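Local coordinates for protein GH86A beta-porphyranase (Bacteroides plebeius, PDB 4AW7) that hydrolyses the beta-1,4 linkages between beta-D-galactose and alpha-L-galactose-6-sulfate in porphyran, a sulfated red-seaweed polysaccharide, as a gut bacterial glycoside hydrolase of family 86, at residues A[280-288]-A[325-336]. Numbering follows the deposited sequence.
With L6S (6-O-sulfo-alpha-L-galactopyranose), chain B; GLA (alpha-D-galactopyranose), chain C; GAL (beta-D-galactopyranose), chain D.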
# COMPACT_ATOMS: atom_id res chain seq x y z
N LYS A 280 -0.97 -20.07 13.90
CA LYS A 280 0.29 -20.79 13.85
C LYS A 280 1.12 -20.47 15.09
O LYS A 280 1.26 -19.31 15.47
CB LYS A 280 1.05 -20.41 12.56
N PRO A 281 1.68 -21.51 15.75
CA PRO A 281 2.50 -21.31 16.95
C PRO A 281 3.89 -20.77 16.67
O PRO A 281 4.62 -20.38 17.60
CB PRO A 281 2.61 -22.72 17.54
CG PRO A 281 2.60 -23.62 16.33
CD PRO A 281 1.67 -22.93 15.33
N ASP A 282 4.28 -20.77 15.40
CA ASP A 282 5.59 -20.26 15.04
C ASP A 282 5.53 -19.69 13.62
O ASP A 282 4.47 -19.71 12.99
CB ASP A 282 6.67 -21.35 15.18
CG ASP A 282 6.39 -22.58 14.33
OD1 ASP A 282 6.14 -22.42 13.12
OD2 ASP A 282 6.44 -23.71 14.87
N ASP A 283 6.68 -19.22 13.14
CA ASP A 283 6.76 -18.56 11.83
C ASP A 283 7.28 -19.46 10.73
O ASP A 283 7.76 -18.98 9.70
CB ASP A 283 7.60 -17.29 11.96
CG ASP A 283 9.05 -17.54 12.23
OD1 ASP A 283 9.50 -18.71 12.26
OD2 ASP A 283 9.75 -16.52 12.40
N SER A 284 7.22 -20.77 10.92
CA SER A 284 7.71 -21.70 9.91
C SER A 284 6.81 -21.76 8.69
O SER A 284 5.59 -21.59 8.77
CB SER A 284 7.87 -23.10 10.50
OG SER A 284 8.82 -23.11 11.55
N TYR A 285 7.43 -22.04 7.55
CA TYR A 285 6.74 -22.19 6.29
C TYR A 285 6.00 -23.50 6.22
O TYR A 285 6.52 -24.56 6.61
CB TYR A 285 7.76 -22.17 5.16
CG TYR A 285 7.15 -22.39 3.79
CD1 TYR A 285 6.62 -21.33 3.04
CD2 TYR A 285 7.11 -23.66 3.24
CE1 TYR A 285 6.05 -21.56 1.81
CE2 TYR A 285 6.55 -23.90 1.99
CZ TYR A 285 6.02 -22.84 1.27
OH TYR A 285 5.47 -23.06 0.04
N ASP A 286 4.79 -23.41 5.69
CA ASP A 286 3.95 -24.54 5.34
C ASP A 286 3.39 -24.32 3.92
O ASP A 286 2.85 -23.26 3.71
CB ASP A 286 2.79 -24.54 6.35
CG ASP A 286 1.84 -25.68 6.16
OD1 ASP A 286 0.95 -25.57 5.31
OD2 ASP A 286 1.98 -26.69 6.86
N ASP A 287 3.44 -25.30 3.02
CA ASP A 287 2.93 -25.12 1.63
C ASP A 287 1.46 -24.70 1.53
O ASP A 287 1.09 -24.09 0.54
CB ASP A 287 3.04 -26.39 0.77
CG ASP A 287 4.39 -26.57 0.07
OD1 ASP A 287 5.06 -25.59 -0.33
OD2 ASP A 287 4.76 -27.76 -0.15
N ILE A 288 0.62 -25.03 2.48
CA ILE A 288 -0.79 -24.61 2.39
C ILE A 288 -1.03 -23.33 3.16
O ILE A 288 -1.59 -22.37 2.64
CB ILE A 288 -1.76 -25.67 2.93
CG1 ILE A 288 -1.67 -26.95 2.09
CG2 ILE A 288 -3.18 -25.08 2.95
CD1 ILE A 288 -2.27 -28.21 2.77
N HIS A 325 16.89 -18.20 8.26
CA HIS A 325 15.90 -18.88 9.12
C HIS A 325 16.20 -20.36 9.29
O HIS A 325 15.67 -21.02 10.20
CB HIS A 325 14.49 -18.74 8.53
CG HIS A 325 13.37 -19.18 9.45
ND1 HIS A 325 12.91 -20.47 9.52
CD2 HIS A 325 12.56 -18.45 10.26
CE1 HIS A 325 11.89 -20.54 10.36
NE2 HIS A 325 11.67 -19.33 10.84
N ILE A 326 16.98 -20.90 8.34
CA ILE A 326 17.09 -22.36 8.19
C ILE A 326 18.22 -22.85 9.10
O ILE A 326 19.36 -22.95 8.69
CB ILE A 326 17.33 -22.77 6.72
CG1 ILE A 326 16.27 -22.16 5.80
CG2 ILE A 326 17.33 -24.29 6.59
CD1 ILE A 326 16.49 -22.39 4.37
N THR A 327 17.88 -23.05 10.36
CA THR A 327 18.87 -23.30 11.39
C THR A 327 18.43 -24.50 12.21
O THR A 327 17.26 -24.88 12.20
CB THR A 327 18.99 -22.11 12.36
OG1 THR A 327 17.71 -21.92 13.00
CG2 THR A 327 19.45 -20.82 11.64
N ALA A 328 19.37 -25.07 12.97
CA ALA A 328 19.06 -26.12 13.94
C ALA A 328 17.99 -25.67 14.92
O ALA A 328 17.05 -26.43 15.20
CB ALA A 328 20.34 -26.56 14.69
N ALA A 329 18.11 -24.43 15.41
CA ALA A 329 17.15 -23.89 16.37
C ALA A 329 15.71 -23.81 15.82
O ALA A 329 14.75 -23.88 16.56
CB ALA A 329 17.62 -22.52 16.88
N ASN A 330 15.58 -23.68 14.50
CA ASN A 330 14.27 -23.70 13.85
C ASN A 330 13.93 -25.03 13.18
O ASN A 330 13.01 -25.13 12.35
CB ASN A 330 14.22 -22.56 12.81
CG ASN A 330 14.16 -21.18 13.45
OD1 ASN A 330 13.67 -21.03 14.59
ND2 ASN A 330 14.60 -20.15 12.71
N ASN A 331 14.67 -26.09 13.56
CA ASN A 331 14.45 -27.41 13.01
C ASN A 331 14.58 -27.39 11.48
O ASN A 331 13.91 -28.16 10.78
CB ASN A 331 13.07 -27.98 13.41
CG ASN A 331 12.93 -28.22 14.91
OD1 ASN A 331 13.91 -28.48 15.61
ND2 ASN A 331 11.69 -28.16 15.40
N TYR A 332 15.43 -26.50 10.99
CA TYR A 332 15.72 -26.37 9.54
C TYR A 332 14.50 -26.01 8.67
O TYR A 332 14.49 -26.25 7.46
CB TYR A 332 16.40 -27.63 9.00
CG TYR A 332 17.68 -27.93 9.73
CD1 TYR A 332 18.84 -27.21 9.47
CD2 TYR A 332 17.71 -28.90 10.73
CE1 TYR A 332 20.03 -27.47 10.16
CE2 TYR A 332 18.88 -29.17 11.42
CZ TYR A 332 20.04 -28.46 11.13
OH TYR A 332 21.20 -28.75 11.83
N THR A 333 13.48 -25.42 9.30
CA THR A 333 12.35 -24.93 8.57
C THR A 333 12.70 -23.61 7.86
O THR A 333 13.58 -22.85 8.28
CB THR A 333 11.12 -24.71 9.47
OG1 THR A 333 11.41 -23.72 10.47
CG2 THR A 333 10.66 -26.00 10.10
N SER A 334 11.95 -23.37 6.79
CA SER A 334 12.00 -22.09 6.08
C SER A 334 11.07 -21.09 6.78
O SER A 334 10.16 -21.47 7.53
CB SER A 334 11.56 -22.30 4.65
OG SER A 334 12.56 -23.03 3.93
N TYR A 335 11.34 -19.82 6.55
CA TYR A 335 10.49 -18.73 7.04
C TYR A 335 9.20 -18.70 6.21
O TYR A 335 9.22 -18.92 5.02
CB TYR A 335 11.23 -17.41 6.90
CG TYR A 335 10.54 -16.21 7.45
CD1 TYR A 335 10.06 -16.17 8.75
CD2 TYR A 335 10.42 -15.05 6.70
CE1 TYR A 335 9.45 -15.02 9.27
CE2 TYR A 335 9.82 -13.91 7.20
CZ TYR A 335 9.33 -13.88 8.48
OH TYR A 335 8.75 -12.72 8.94
N SER A 336 8.09 -18.37 6.89
CA SER A 336 6.78 -18.33 6.25
C SER A 336 6.73 -17.48 4.99
O SER A 336 6.00 -17.81 4.06
CB SER A 336 5.70 -17.89 7.22
OG SER A 336 5.90 -16.57 7.68
O1S L6S B . 12.42 -10.94 3.99
O2S L6S B . 12.27 -13.31 4.64
O3S L6S B . 14.13 -11.89 5.40
C1 L6S B . 10.46 -8.35 9.40
C2 L6S B . 11.52 -8.65 10.44
C3 L6S B . 11.81 -10.16 10.46
C4 L6S B . 12.29 -10.59 9.02
C5 L6S B . 11.20 -10.18 8.01
C6 L6S B . 11.77 -10.26 6.58
O2 L6S B . 11.13 -8.16 11.74
O3 L6S B . 12.80 -10.50 11.44
O4 L6S B . 13.53 -9.92 8.74
O5 L6S B . 10.79 -8.82 8.11
O6 L6S B . 11.89 -11.63 6.22
S1 L6S B . 12.71 -11.96 4.97
C1 GLA C . 6.07 -7.06 10.37
C2 GLA C . 7.58 -7.36 10.41
C3 GLA C . 7.91 -8.59 9.58
C4 GLA C . 6.97 -9.73 9.85
C5 GLA C . 5.52 -9.25 9.65
C6 GLA C . 4.55 -10.49 9.61
O1 GLA C . 5.60 -6.43 9.25
O2 GLA C . 8.33 -6.18 9.97
O3 GLA C . 9.18 -9.10 9.91
O4 GLA C . 7.15 -10.22 11.19
O5 GLA C . 5.30 -8.20 10.70
O6 GLA C . 4.41 -10.93 8.19
C1 GAL D . 6.07 -7.06 10.37
C2 GAL D . 7.58 -7.36 10.41
C3 GAL D . 7.91 -8.59 9.58
C4 GAL D . 6.97 -9.73 9.85
C5 GAL D . 5.52 -9.25 9.65
C6 GAL D . 4.55 -10.49 9.61
O1 GAL D . 5.82 -5.88 11.23
O2 GAL D . 8.33 -6.18 9.97
O3 GAL D . 9.18 -9.10 9.91
O4 GAL D . 7.15 -10.22 11.19
O5 GAL D . 5.30 -8.20 10.70
O6 GAL D . 4.41 -10.93 8.19
O HOH W 1 9.61 -25.05 6.34
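Asp283 OD1 takes a nearly straight hydrogen bond (163°) from His325 NE2 at 2.7 Å; OD1 lies close to the imidazole plane, whereas NE2 stands above the carboxylate plane. His325 ND1 donates to Thr333 O at 2.8 Å. Histidine suits the place because two nitrogens flanking CE1 direct N-H groups outward in the ring plane, together restricting its rotation; Asp283 supplies the accepting carboxylate. Asn330 ND2 sits over one ring face while one of its N-H groups bonds to His325 O. Backbone bonds join the loops, Tyr285 N to Ser334 O at 2.8 Å and Ser336 N to Asp283 O at 2.9 Å, making Ser284-Tyr335 a single bridge with the bonding pattern of a non-hydrogen-bonded antiparallel pair. Ser284 OG and Thr333 OG1 are hydrogen-bonded at 2.9 Å, and Thr333 OG1 donates onward to Asn330 O, so hydroxyls fit both positions. A water links Tyr285 O to Ser334 N. Tyr335 swings its ring away from its own N (chi1 -175°), bringing the CE1 edge 3.5 Å from Asp283 OD2, the carboxylate almost perpendicular to the ring. The flat ring also places Tyr335 CE2 3.2 Å from O6 of the sulfated galactose. These two loops, following neighbouring parallel strands, are consistent with holding Tyr335 beside the sugar; with both nitrogens facing acceptors, one a carboxylate, His325 is probably imidazolium.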